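Long-range contacts in flagellar regulatory protein C (Vibrio cholerae, PDB 4QHS), which probably acts as a heptameric AAA+ ATPase that uses ATP to activate sigma-54-dependent transcription of flagellar genes: residues G67-I72 against T112-E117; D38-I43 against V151-T156; G88-A93 against L141-S146; M81-L86 against L123-K128; P186-R191 against G232-L237. One frame throughout, in Å; residues are numbered along the deposited sequence.

Interaction 1: residues G67-I72 against T112-E117; sequences GPFIAI and TILLDE
Thr-112 begins the pairing with strand 69-73: its N donates to Pro-68 O at 2.8 Å, and its O takes the N-H of Ile-70 (Ile-70 N to Thr-112 O, 2.9 Å). Its CB lies 4.1 Å from CD1 of Phe-69, whose ring, with CG anti to the backbone N (chi1 -176°), passes the threonine at a slant. Thr-112 OG1 goes elsewhere, to ND1 of His-59. Ile-113 turns to the other face and rests CG1 against the carbonyl O of Ile-70. Back on the face of Phe-69, Leu-114 donates N to Ile-70 O (2.7 Å), accepts Ile-72 N on its O (3.1 Å), and sets CD2 4.1 Å from Ala-71 CB. Leu-115 follows Ile-113, its CD2 3.9 Å from Ile-72 CG2. Asp-116 N then bonds Ile-72 O at 3.0 Å, while the side-chain OD1 of Asp-116 bonds Thr-156 OG1. The apolar run ending in Asp-116 and Glu-117 is consistent with a Walker B motif. Strand 112-116 lies between strands 69-73 and 152-157; helices 82-87 and 104-107 pack on the Ile-72 face, and His-59 of helix 51-61 meets the Phe-69 ring edge-to-face.

Interaction 2: residues D38-I43 against V151-T156; sequences DANVMI and VRVLAT
Arg-152 reaches over to the carbonyl of Ala-39 and grips it twice: NE donates to Ala-39 O at 2.8 Å, and NH2 adds a weak bond to the same atom at 3.1 Å. The oxygen sits 17° out of the guanidinium plane, at its edge, and Asp-38 C lies over one face. A bend at chi2 (-104°) carries the group there. NH2 also bonds Val-34 O and NH1 weakly reaches Ala-35 O, so the guanidinium collects carbonyls from the end of helix 23-35, which would favour its positive charge. The carboxylate of Asp-38 does not pair with Arg-152; its OD1 forms a salt bridge with Arg-64 NH1.

Asn-40 turns OD1 onto Val-153 CB (3.3 Å), while ND2 is satisfied by Arg-177 O. From here the backbones form a parallel ladder. Val-41 N donates to Val-153 O at 3.2 Å, Ala-155 N to Val-41 O at 2.8 Å, and Ile-43 N to Ala-155 O at 2.7 Å. Val-41 and Leu-154 lie side by side, CB to CD2 3.8 Å; on the other face the doubly bent Met-42 brings CE to Ala-155 CB at 3.7 Å. Thr-156 OG1, whose main partner is Asp-116, also bonds the N of Glu-117, and Ile-43 O accepts from Lys-51 NZ.

These are two neighbouring inner strands of the AAA+ parallel sheet, with neighbour order 2-3-4-1-5: strand 41-44 runs into the P-loop, and strand 152-157 ends at the position usual for sensor I.

Interaction 3: residues G88-A93 against L141-S146; sequences GYEKGA and LGSRKS
The ring of Tyr-89 packs edge-to-face with Phe-94 and also meets Ala-84, leading away from Leu-141, which the tyrosine side chain touches through CB, 3.6 Å from Leu-141 CB. The ring takes that course because CG sits between the backbone N and the carbonyl carbon (chi1 50°). Its OH has a weak bond to Arg-144 of a neighbouring subunit. The other flat group, the carboxylate of Glu-90, pairs through OE2 with Arg-140. Gly-92 and Ala-93 begin the GAFTGA sequence, which in relatives forms the loop that contacts sigma-54, and the segment 141-146 forms the turn of the hairpin 137-148, matching the second loop insertion of this family.

A single backbone bridge ties the two together. Leu-141 N donates to Gly-88 O at 2.7 Å, nearly straight at the hydrogen (170°), the donor N lying out of the carbonyl plane, and Glu-90 N returns a bond to Leu-141 O at 2.8 Å. Ala-93 folds back over this point through a type II turn from Glu-90, bringing its CB to 3.4 Å from Leu-141 O. Glu-90 keeps CG beside its backbone N (chi1 -63°), 3.6 Å from Ser-143 CB, and a bend at chi2 turns the carboxylate toward Arg-140. Ser-143 itself is held by its own loop, where OG accepts the backbone N of Lys-145 at 3.0 Å in an ST turn.

Interaction 4: residues M81-L86 against L123-K128; sequences MLEATL and LNLQAK
Leu-82 and Glu-83 of the short helix that leads into the GAFTGA-bearing loop meet Leu-125 and Lys-128 of helix 123-135, which precedes the second loop insertion. The helix segments run almost parallel (13°) but their axes stay 11.4 Å apart, and long side chains bridge the distance. Leu-82 sets CD2 3.6 Å from CD1 of Leu-125, an oblique meeting of two branched ends.

Beside it Glu-83 stretches out, CG anti to the backbone N (chi1 176°), and slides past Leu-125 in the opposite direction, so that Glu-83 OE1 lies 3.9 Å from Leu-125 CG. Its OE2 makes a long salt bridge to Lys-128 NZ at 3.5 Å and comes closer still to CE of that lysine, at 3.3 Å; the two chains cross at about a right angle. Lys-128 has bends at chi2 and chi3, and its ammonium also pairs with Asp-79 of a neighbouring subunit. Between two carboxylates its positive charge is probably stabilised. Asn-124 offers Glu-83 no hydrogen bond; its OD1 takes the N of that same Asp-79 of the neighbouring subunit.

Helix 82-87 is backed by the central sheet, Leu-82 against Ile-72 of strand 69-73 and Leu-86 against Leu-115 of strand 112-116, while Phe-87 packs on Leu-125 and Lys-128 of helix 123-135.

Interaction 5: residues P186-R191 against G232-L237; sequences PALCER and GNVREL
OD1 of Asn-233 takes the backbone N-H of Leu-188 at 2.6 Å, a nearly straight bond (172°) arriving close to the C=O axis of the amide. The amide reaches it with CG beside the backbone N (chi1 -70°), and the same oxygen is hemmed by carbon: Ala-187 CA at 3.3 Å, with the CB atoms of Ala-187 and Leu-188 close behind.

Leu-188 then runs on toward helix 233-247. Its CD2 lies 3.7 Å from Val-234 N and 4.1 Å from Val-234 CG2, with Leu-237 at the margin. Its other branch is spent on its own segment: CD1 stands 3.7 Å above the guanidinium plane of Arg-191, over the centre. That arginine, extended from CG to NE, crosses Val-234 at about a right angle, with NH2 4.2 Å from CG2, and forms a salt bridge with Asp-194 through NH1. Just ahead of Asn-233, Gly-232 N bonds Glu-236 OE1 (2.7 Å) from above the carboxylate plane.

The sequence Gly-232 to Glu-236 resembles the sensor II region of relatives. Arg-235 has a backbone bond to Gly-48 and a salt bridge to Glu-172 of a neighbouring subunit. One short hydrogen bond to a side-chain amide oxygen therefore ties the segment after the central sheet to the lid helix, giving OD1 of the buried Asn-233 a backbone donor where its other neighbours across the contact are carbon.

Interactions 1 and 2 hold the central sheet: strands 112-116 and 152-157 are neighbours, so the two ladders share a seam, with interaction 1 nested inside the loop that interaction 2 closes. Both rely on regular backbone bonds; interaction 2 is the more buried and adds an arginine. Interaction 4 packs beside interaction 1 through Ile-72 and Leu-115, but lies nearer the surface and trades backbone bonds for an apolar pair and a salt bridge. Interaction 3 continues outward, with Leu-141 touching Glu-83, and is held by a single backbone bridge with a few side-chain contacts. Interaction 5 stands apart, about 42 Å from interaction 3 between centres, a buried lid contact resting on one side-chain amide.

Interaction 1: residues G67-I72 against T112-E117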
# COMPACT_ATOMS: atom_id res chain seq x y z
N GLY A 67 47.15 -15.71 -15.33
CA GLY A 67 45.75 -15.68 -15.70
C GLY A 67 45.05 -14.40 -15.29
O GLY A 67 45.65 -13.52 -14.68
N PRO A 68 43.76 -14.29 -15.62
CA PRO A 68 42.96 -13.09 -15.40
C PRO A 68 42.75 -12.77 -13.93
O PRO A 68 42.41 -13.65 -13.15
CB PRO A 68 41.61 -13.42 -16.05
CG PRO A 68 41.82 -14.67 -16.82
CD PRO A 68 42.94 -15.39 -16.16
N PHE A 69 42.89 -11.52 -13.58
CA PHE A 69 42.52 -11.04 -12.27
C PHE A 69 41.37 -10.09 -12.42
O PHE A 69 41.49 -9.09 -13.06
CB PHE A 69 43.66 -10.30 -11.64
CG PHE A 69 43.39 -9.86 -10.27
CD1 PHE A 69 43.60 -10.70 -9.22
CD2 PHE A 69 42.92 -8.62 -10.02
CE1 PHE A 69 43.36 -10.30 -7.97
CE2 PHE A 69 42.68 -8.23 -8.76
CZ PHE A 69 42.89 -9.07 -7.73
N ILE A 70 40.26 -10.42 -11.81
CA ILE A 70 38.99 -9.73 -12.04
C ILE A 70 38.41 -9.25 -10.72
O ILE A 70 38.27 -10.03 -9.78
CB ILE A 70 37.97 -10.66 -12.75
CG1 ILE A 70 38.56 -11.27 -14.03
CG2 ILE A 70 36.65 -9.93 -13.02
CD1 ILE A 70 38.82 -10.26 -15.15
N ALA A 71 38.07 -7.97 -10.64
CA ALA A 71 37.60 -7.39 -9.38
C ALA A 71 36.24 -6.71 -9.55
O ALA A 71 36.04 -5.93 -10.48
CB ALA A 71 38.64 -6.38 -8.85
N ILE A 72 35.30 -7.02 -8.66
CA ILE A 72 34.02 -6.30 -8.61
C ILE A 72 33.74 -5.80 -7.19
O ILE A 72 34.02 -6.49 -6.21
CB ILE A 72 32.85 -7.18 -9.12
CG1 ILE A 72 31.51 -6.48 -8.88
CG2 ILE A 72 32.86 -8.53 -8.43
CD1 ILE A 72 30.37 -7.05 -9.71
N THR A 112 41.54 -15.45 -11.24
CA THR A 112 41.10 -15.10 -9.89
C THR A 112 40.04 -14.03 -9.91
O THR A 112 40.10 -13.08 -10.71
CB THR A 112 42.29 -14.59 -9.02
OG1 THR A 112 43.25 -15.63 -8.89
CG2 THR A 112 41.82 -14.19 -7.65
N ILE A 113 39.03 -14.17 -9.08
CA ILE A 113 38.05 -13.12 -8.92
C ILE A 113 38.07 -12.58 -7.51
O ILE A 113 38.21 -13.32 -6.58
CB ILE A 113 36.64 -13.56 -9.33
CG1 ILE A 113 35.69 -12.38 -9.36
CG2 ILE A 113 36.11 -14.55 -8.41
CD1 ILE A 113 34.46 -12.60 -10.14
N LEU A 114 37.99 -11.28 -7.39
CA LEU A 114 37.92 -10.61 -6.13
C LEU A 114 36.53 -10.06 -5.91
O LEU A 114 36.07 -9.25 -6.65
CB LEU A 114 38.92 -9.48 -6.06
CG LEU A 114 38.70 -8.45 -4.96
CD1 LEU A 114 38.71 -9.08 -3.63
CD2 LEU A 114 39.76 -7.45 -5.04
N LEU A 115 35.88 -10.52 -4.87
CA LEU A 115 34.58 -10.02 -4.54
C LEU A 115 34.68 -9.08 -3.37
O LEU A 115 34.64 -9.49 -2.25
CB LEU A 115 33.64 -11.16 -4.22
CG LEU A 115 33.57 -12.25 -5.25
CD1 LEU A 115 32.93 -13.38 -4.62
CD2 LEU A 115 32.79 -11.81 -6.41
N ASP A 116 34.82 -7.81 -3.67
CA ASP A 116 35.06 -6.79 -2.70
C ASP A 116 33.78 -6.43 -2.01
O ASP A 116 32.78 -6.28 -2.63
CB ASP A 116 35.60 -5.57 -3.40
CG ASP A 116 36.80 -5.01 -2.75
OD1 ASP A 116 36.96 -5.13 -1.55
OD2 ASP A 116 37.58 -4.38 -3.46
N GLU A 117 33.84 -6.33 -0.70
CA GLU A 117 32.69 -5.95 0.09
C GLU A 117 31.49 -6.87 -0.10
O GLU A 117 30.44 -6.46 -0.50
CB GLU A 117 32.33 -4.50 -0.20
CG GLU A 117 33.33 -3.50 0.30
CD GLU A 117 33.61 -3.69 1.76
OE1 GLU A 117 34.78 -3.73 2.15
OE2 GLU A 117 32.65 -3.82 2.53

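Interaction 2: residues D38-I43 against V151-T156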
# COMPACT_ATOMS: atom_id res chain seq x y z
N ASP A 38 44.63 -23.11 -3.67
CA ASP A 38 43.46 -22.69 -4.40
C ASP A 38 42.33 -22.26 -3.48
O ASP A 38 41.25 -22.01 -3.92
CB ASP A 38 42.95 -23.81 -5.29
CG ASP A 38 43.33 -23.63 -6.74
OD1 ASP A 38 43.84 -22.58 -7.12
OD2 ASP A 38 43.13 -24.57 -7.51
N ALA A 39 42.61 -22.18 -2.20
CA ALA A 39 41.60 -21.87 -1.21
C ALA A 39 41.01 -20.49 -1.32
O ALA A 39 41.66 -19.58 -1.75
CB ALA A 39 42.15 -22.06 0.15
N ASN A 40 39.77 -20.36 -0.89
CA ASN A 40 39.11 -19.08 -0.82
C ASN A 40 39.73 -18.28 0.27
O ASN A 40 40.05 -18.79 1.30
CB ASN A 40 37.65 -19.23 -0.50
CG ASN A 40 36.90 -19.94 -1.55
OD1 ASN A 40 37.17 -19.84 -2.72
ND2 ASN A 40 35.93 -20.66 -1.13
N VAL A 41 39.89 -17.00 0.03
CA VAL A 41 40.52 -16.10 0.99
C VAL A 41 39.63 -14.92 1.32
O VAL A 41 39.20 -14.18 0.42
CB VAL A 41 41.86 -15.55 0.48
CG1 VAL A 41 42.43 -14.61 1.52
CG2 VAL A 41 42.83 -16.67 0.14
N MET A 42 39.34 -14.75 2.60
CA MET A 42 38.56 -13.61 3.08
C MET A 42 39.48 -12.56 3.70
O MET A 42 40.21 -12.85 4.64
CB MET A 42 37.53 -14.06 4.11
CG MET A 42 36.69 -12.92 4.68
SD MET A 42 35.58 -12.17 3.47
CE MET A 42 34.64 -13.64 3.02
N ILE A 43 39.47 -11.34 3.16
CA ILE A 43 40.27 -10.27 3.74
C ILE A 43 39.40 -9.29 4.52
O ILE A 43 38.59 -8.53 3.94
CB ILE A 43 41.05 -9.49 2.66
CG1 ILE A 43 41.71 -10.45 1.67
CG2 ILE A 43 42.07 -8.57 3.32
CD1 ILE A 43 42.33 -9.75 0.49
N VAL A 151 38.06 -21.08 -11.19
CA VAL A 151 38.27 -19.72 -10.72
C VAL A 151 38.57 -19.68 -9.20
O VAL A 151 37.86 -20.26 -8.40
CB VAL A 151 37.03 -18.81 -11.01
CG1 VAL A 151 37.20 -17.42 -10.41
CG2 VAL A 151 36.76 -18.72 -12.52
N ARG A 152 39.64 -18.97 -8.84
CA ARG A 152 40.03 -18.79 -7.46
C ARG A 152 39.28 -17.59 -6.91
O ARG A 152 39.24 -16.52 -7.54
CB ARG A 152 41.54 -18.58 -7.34
CG ARG A 152 42.15 -18.97 -5.99
CD ARG A 152 42.48 -17.77 -5.12
NE ARG A 152 42.97 -18.20 -3.80
CZ ARG A 152 44.25 -18.41 -3.50
NH1 ARG A 152 45.20 -18.22 -4.41
NH2 ARG A 152 44.59 -18.81 -2.27
N VAL A 153 38.68 -17.76 -5.74
CA VAL A 153 37.90 -16.69 -5.15
C VAL A 153 38.61 -15.99 -4.00
O VAL A 153 39.09 -16.62 -3.05
CB VAL A 153 36.55 -17.21 -4.65
CG1 VAL A 153 35.86 -16.15 -3.83
CG2 VAL A 153 35.69 -17.63 -5.82
N LEU A 154 38.69 -14.67 -4.12
CA LEU A 154 39.09 -13.81 -3.03
C LEU A 154 37.89 -12.95 -2.68
O LEU A 154 37.14 -12.56 -3.58
CB LEU A 154 40.30 -12.93 -3.41
CG LEU A 154 41.55 -13.57 -4.03
CD1 LEU A 154 42.56 -12.49 -4.31
CD2 LEU A 154 42.15 -14.63 -3.15
N ALA A 155 37.71 -12.67 -1.40
CA ALA A 155 36.65 -11.77 -0.94
C ALA A 155 37.16 -10.81 0.13
O ALA A 155 38.16 -11.08 0.78
CB ALA A 155 35.48 -12.55 -0.40
N THR A 156 36.44 -9.70 0.30
CA THR A 156 36.67 -8.79 1.43
C THR A 156 35.36 -8.39 2.09
O THR A 156 34.30 -8.37 1.47
CB THR A 156 37.37 -7.49 1.01
OG1 THR A 156 36.43 -6.64 0.34
CG2 THR A 156 38.56 -7.78 0.08

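Interaction 3: residues G88-A93 against L141-S146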
# COMPACT_ATOMS: atom_id res chain seq x y z
N GLY A 88 26.14 -12.58 -15.35
CA GLY A 88 25.89 -12.34 -16.75
C GLY A 88 24.44 -12.67 -17.02
O GLY A 88 23.72 -13.12 -16.13
N TYR A 89 24.00 -12.47 -18.26
CA TYR A 89 22.61 -12.64 -18.60
C TYR A 89 22.42 -12.85 -20.09
O TYR A 89 23.32 -12.57 -20.90
CB TYR A 89 21.79 -11.43 -18.14
CG TYR A 89 22.37 -10.09 -18.56
CD1 TYR A 89 23.33 -9.45 -17.78
CD2 TYR A 89 21.97 -9.48 -19.75
CE1 TYR A 89 23.87 -8.23 -18.16
CE2 TYR A 89 22.50 -8.25 -20.14
CZ TYR A 89 23.45 -7.64 -19.33
OH TYR A 89 23.98 -6.42 -19.70
N GLU A 90 21.25 -13.36 -20.44
CA GLU A 90 20.87 -13.49 -21.83
C GLU A 90 19.92 -12.36 -22.18
O GLU A 90 19.33 -11.74 -21.29
CB GLU A 90 20.25 -14.87 -22.08
CG GLU A 90 21.25 -16.01 -21.81
CD GLU A 90 22.40 -16.06 -22.83
OE1 GLU A 90 22.21 -15.63 -23.99
OE2 GLU A 90 23.49 -16.53 -22.47
N LYS A 91 19.82 -12.07 -23.47
CA LYS A 91 18.96 -11.00 -23.93
C LYS A 91 17.56 -11.26 -23.38
O LYS A 91 17.09 -12.39 -23.43
CB LYS A 91 18.97 -10.92 -25.46
CG LYS A 91 18.14 -9.78 -26.04
CD LYS A 91 18.26 -9.70 -27.57
CE LYS A 91 17.46 -8.51 -28.11
NZ LYS A 91 17.45 -8.43 -29.60
N GLY A 92 16.94 -10.24 -22.81
CA GLY A 92 15.60 -10.36 -22.27
C GLY A 92 15.50 -10.90 -20.84
O GLY A 92 14.40 -11.06 -20.34
N ALA A 93 16.60 -11.16 -20.17
CA ALA A 93 16.53 -11.75 -18.84
C ALA A 93 15.83 -10.87 -17.83
O ALA A 93 15.17 -11.33 -16.95
CB ALA A 93 17.88 -12.13 -18.34
N LEU A 141 21.89 -15.15 -16.10
CA LEU A 141 20.49 -14.81 -15.86
C LEU A 141 19.68 -15.09 -17.12
O LEU A 141 20.09 -14.73 -18.23
CB LEU A 141 20.32 -13.35 -15.44
CG LEU A 141 20.86 -12.87 -14.08
CD1 LEU A 141 20.47 -11.41 -13.86
CD2 LEU A 141 20.35 -13.72 -12.95
N GLY A 142 18.54 -15.75 -16.94
CA GLY A 142 17.64 -16.04 -18.05
C GLY A 142 18.17 -17.13 -18.96
O GLY A 142 17.88 -17.14 -20.15
N SER A 143 18.95 -18.04 -18.39
CA SER A 143 19.47 -19.19 -19.14
C SER A 143 19.53 -20.41 -18.24
O SER A 143 19.64 -20.29 -17.03
CB SER A 143 20.86 -18.89 -19.70
OG SER A 143 21.57 -20.09 -20.00
N ARG A 144 19.47 -21.59 -18.80
CA ARG A 144 19.68 -22.73 -17.94
C ARG A 144 20.90 -23.54 -18.35
O ARG A 144 21.09 -24.63 -17.90
CB ARG A 144 18.41 -23.57 -17.77
CG ARG A 144 17.12 -22.74 -17.68
CD ARG A 144 16.50 -22.66 -16.26
NE ARG A 144 15.13 -22.12 -16.25
CZ ARG A 144 14.54 -21.53 -15.21
NH1 ARG A 144 15.19 -21.39 -14.06
NH2 ARG A 144 13.30 -21.10 -15.29
N LYS A 145 21.74 -22.96 -19.18
CA LYS A 145 23.01 -23.59 -19.47
C LYS A 145 24.02 -23.23 -18.39
O LYS A 145 24.21 -22.06 -18.05
CB LYS A 145 23.53 -23.17 -20.84
CG LYS A 145 24.61 -24.08 -21.37
CD LYS A 145 24.67 -23.99 -22.88
CE LYS A 145 25.10 -22.61 -23.30
NZ LYS A 145 26.47 -22.34 -22.80
N SER A 146 24.65 -24.24 -17.81
CA SER A 146 25.70 -23.96 -16.83
C SER A 146 27.08 -23.99 -17.49
O SER A 146 27.40 -24.89 -18.26
CB SER A 146 25.63 -24.96 -15.67
OG SER A 146 25.99 -26.26 -16.10

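Interaction 4: residues M81-L86 against L123-K128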
# COMPACT_ATOMS: atom_id res chain seq x y z
N MET A 81 22.56 -3.75 -10.46
CA MET A 81 23.10 -4.59 -11.52
C MET A 81 24.08 -5.62 -11.03
O MET A 81 24.64 -6.35 -11.85
CB MET A 81 23.77 -3.72 -12.58
CG MET A 81 22.76 -2.96 -13.41
SD MET A 81 21.85 -4.11 -14.48
CE MET A 81 23.17 -4.64 -15.58
N LEU A 82 24.27 -5.70 -9.71
CA LEU A 82 25.31 -6.57 -9.14
C LEU A 82 25.16 -8.01 -9.58
O LEU A 82 26.11 -8.62 -10.04
CB LEU A 82 25.28 -6.51 -7.61
CG LEU A 82 26.16 -7.53 -6.87
CD1 LEU A 82 27.64 -7.41 -7.30
CD2 LEU A 82 26.05 -7.36 -5.34
N GLU A 83 23.95 -8.55 -9.44
CA GLU A 83 23.67 -9.93 -9.82
C GLU A 83 23.88 -10.13 -11.32
O GLU A 83 24.47 -11.14 -11.74
CB GLU A 83 22.25 -10.31 -9.41
CG GLU A 83 21.82 -11.68 -9.84
CD GLU A 83 20.54 -12.11 -9.14
OE1 GLU A 83 20.41 -11.86 -7.92
OE2 GLU A 83 19.67 -12.69 -9.80
N ALA A 84 23.43 -9.18 -12.13
CA ALA A 84 23.63 -9.31 -13.58
C ALA A 84 25.11 -9.26 -13.95
O ALA A 84 25.58 -9.99 -14.83
CB ALA A 84 22.87 -8.23 -14.32
N THR A 85 25.86 -8.39 -13.28
CA THR A 85 27.28 -8.26 -13.57
C THR A 85 28.03 -9.53 -13.17
O THR A 85 28.85 -10.04 -13.93
CB THR A 85 27.88 -7.07 -12.85
OG1 THR A 85 27.62 -7.22 -11.45
CG2 THR A 85 27.22 -5.82 -13.31
N LEU A 86 27.72 -10.06 -12.00
CA LEU A 86 28.38 -11.27 -11.50
C LEU A 86 28.13 -12.50 -12.38
O LEU A 86 29.08 -13.21 -12.75
CB LEU A 86 27.91 -11.58 -10.08
CG LEU A 86 28.87 -11.10 -8.99
CD1 LEU A 86 28.29 -11.38 -7.60
CD2 LEU A 86 30.26 -11.73 -9.15
N LEU A 123 20.50 -12.11 0.50
CA LEU A 123 20.45 -13.53 0.79
C LEU A 123 20.23 -14.41 -0.45
O LEU A 123 20.85 -15.45 -0.60
CB LEU A 123 19.35 -13.77 1.83
CG LEU A 123 19.70 -13.30 3.25
CD1 LEU A 123 18.51 -13.49 4.23
CD2 LEU A 123 20.92 -14.02 3.76
N ASN A 124 19.35 -13.97 -1.35
CA ASN A 124 19.15 -14.68 -2.60
C ASN A 124 20.45 -14.80 -3.40
O ASN A 124 20.81 -15.87 -3.91
CB ASN A 124 18.10 -13.98 -3.45
CG ASN A 124 17.73 -14.78 -4.68
OD1 ASN A 124 17.13 -15.85 -4.57
ND2 ASN A 124 18.09 -14.27 -5.85
N LEU A 125 21.15 -13.69 -3.52
CA LEU A 125 22.40 -13.63 -4.19
C LEU A 125 23.38 -14.56 -3.55
O LEU A 125 24.11 -15.22 -4.22
CB LEU A 125 22.92 -12.23 -4.13
CG LEU A 125 23.37 -11.63 -5.44
CD1 LEU A 125 24.21 -10.44 -5.20
CD2 LEU A 125 24.14 -12.64 -6.23
N GLN A 126 23.39 -14.59 -2.24
CA GLN A 126 24.32 -15.44 -1.51
C GLN A 126 24.08 -16.91 -1.81
O GLN A 126 25.03 -17.68 -1.95
CB GLN A 126 24.20 -15.22 -0.01
CG GLN A 126 24.66 -13.88 0.48
CD GLN A 126 24.38 -13.75 1.97
OE1 GLN A 126 24.54 -14.71 2.72
NE2 GLN A 126 23.92 -12.58 2.39
N ALA A 127 22.81 -17.31 -1.85
CA ALA A 127 22.45 -18.67 -2.23
C ALA A 127 22.94 -18.97 -3.64
O ALA A 127 23.41 -20.06 -3.92
CB ALA A 127 20.93 -18.89 -2.12
N LYS A 128 22.88 -18.01 -4.54
CA LYS A 128 23.40 -18.24 -5.87
C LYS A 128 24.91 -18.42 -5.84
O LYS A 128 25.44 -19.27 -6.50
CB LYS A 128 23.04 -17.12 -6.82
CG LYS A 128 21.59 -16.84 -7.03
CD LYS A 128 21.25 -16.98 -8.47
CE LYS A 128 20.54 -15.79 -9.02
NZ LYS A 128 19.63 -16.18 -10.13

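Interaction 5: residues P186-R191 against G232-L237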
# COMPACT_ATOMS: atom_id res chain seq x y z
N PRO A 186 44.67 -4.96 9.71
CA PRO A 186 44.35 -3.96 10.73
C PRO A 186 44.31 -2.51 10.27
O PRO A 186 44.79 -2.14 9.24
CB PRO A 186 45.49 -4.14 11.71
CG PRO A 186 46.63 -4.50 10.86
CD PRO A 186 46.12 -5.15 9.62
N ALA A 187 43.71 -1.69 11.10
CA ALA A 187 43.58 -0.29 10.79
C ALA A 187 44.93 0.38 10.94
O ALA A 187 45.76 -0.09 11.67
CB ALA A 187 42.59 0.33 11.67
N LEU A 188 45.12 1.48 10.25
CA LEU A 188 46.38 2.19 10.22
C LEU A 188 46.98 2.50 11.58
O LEU A 188 48.16 2.39 11.76
CB LEU A 188 46.21 3.47 9.44
CG LEU A 188 47.34 3.85 8.52
CD1 LEU A 188 47.98 2.61 8.09
CD2 LEU A 188 46.82 4.61 7.34
N CYS A 189 46.17 2.90 12.52
CA CYS A 189 46.69 3.29 13.81
C CYS A 189 47.20 2.10 14.56
O CYS A 189 47.80 2.23 15.61
CB CYS A 189 45.61 3.97 14.63
SG CYS A 189 44.34 2.91 15.20
N GLU A 190 46.96 0.92 14.02
CA GLU A 190 47.38 -0.30 14.67
C GLU A 190 48.60 -0.83 13.98
O GLU A 190 49.07 -1.90 14.28
CB GLU A 190 46.25 -1.32 14.65
CG GLU A 190 45.04 -0.85 15.40
CD GLU A 190 44.01 -1.92 15.60
OE1 GLU A 190 44.38 -3.09 15.67
OE2 GLU A 190 42.82 -1.59 15.71
N ARG A 191 49.13 -0.05 13.06
CA ARG A 191 50.37 -0.42 12.41
C ARG A 191 51.13 0.80 12.01
O ARG A 191 51.49 0.99 10.87
CB ARG A 191 50.09 -1.29 11.22
CG ARG A 191 48.95 -0.85 10.38
CD ARG A 191 48.93 -1.62 9.12
NE ARG A 191 47.83 -1.24 8.27
CZ ARG A 191 47.94 -1.00 6.98
NH1 ARG A 191 49.10 -1.11 6.38
NH2 ARG A 191 46.88 -0.64 6.30
N GLY A 232 40.24 7.61 9.03
CA GLY A 232 39.90 7.16 7.71
C GLY A 232 40.93 6.30 7.03
O GLY A 232 40.90 6.11 5.85
N ASN A 233 41.86 5.78 7.81
CA ASN A 233 42.89 4.92 7.29
C ASN A 233 43.58 5.40 6.03
O ASN A 233 43.91 6.55 5.91
CB ASN A 233 42.36 3.53 7.12
CG ASN A 233 42.12 2.88 8.43
OD1 ASN A 233 43.04 2.43 9.07
ND2 ASN A 233 40.89 2.85 8.85
N VAL A 234 43.83 4.50 5.10
CA VAL A 234 44.62 4.81 3.94
C VAL A 234 44.01 5.84 3.03
O VAL A 234 44.69 6.62 2.43
CB VAL A 234 44.92 3.56 3.15
CG1 VAL A 234 45.74 3.86 1.97
CG2 VAL A 234 45.64 2.61 4.01
N ARG A 235 42.70 5.89 2.95
CA ARG A 235 42.06 6.84 2.09
C ARG A 235 42.23 8.23 2.60
O ARG A 235 42.30 9.15 1.85
CB ARG A 235 40.58 6.55 1.97
CG ARG A 235 40.27 5.36 1.14
CD ARG A 235 38.92 5.45 0.55
NE ARG A 235 37.91 5.18 1.53
CZ ARG A 235 37.05 4.19 1.44
NH1 ARG A 235 37.08 3.36 0.43
NH2 ARG A 235 36.15 4.03 2.38
N GLU A 236 42.28 8.36 3.91
CA GLU A 236 42.46 9.64 4.53
C GLU A 236 43.88 10.06 4.29
O GLU A 236 44.14 11.18 4.01
CB GLU A 236 42.16 9.58 6.02
CG GLU A 236 42.26 10.89 6.71
CD GLU A 236 41.81 10.85 8.15
OE1 GLU A 236 41.82 9.80 8.77
OE2 GLU A 236 41.44 11.88 8.68
N LEU A 237 44.80 9.12 4.36
CA LEU A 237 46.20 9.42 4.21
C LEU A 237 46.45 9.87 2.80
O LEU A 237 47.15 10.82 2.57
CB LEU A 237 47.06 8.21 4.54
CG LEU A 237 48.55 8.34 4.28
CD1 LEU A 237 49.11 9.40 5.14
CD2 LEU A 237 49.23 7.07 4.57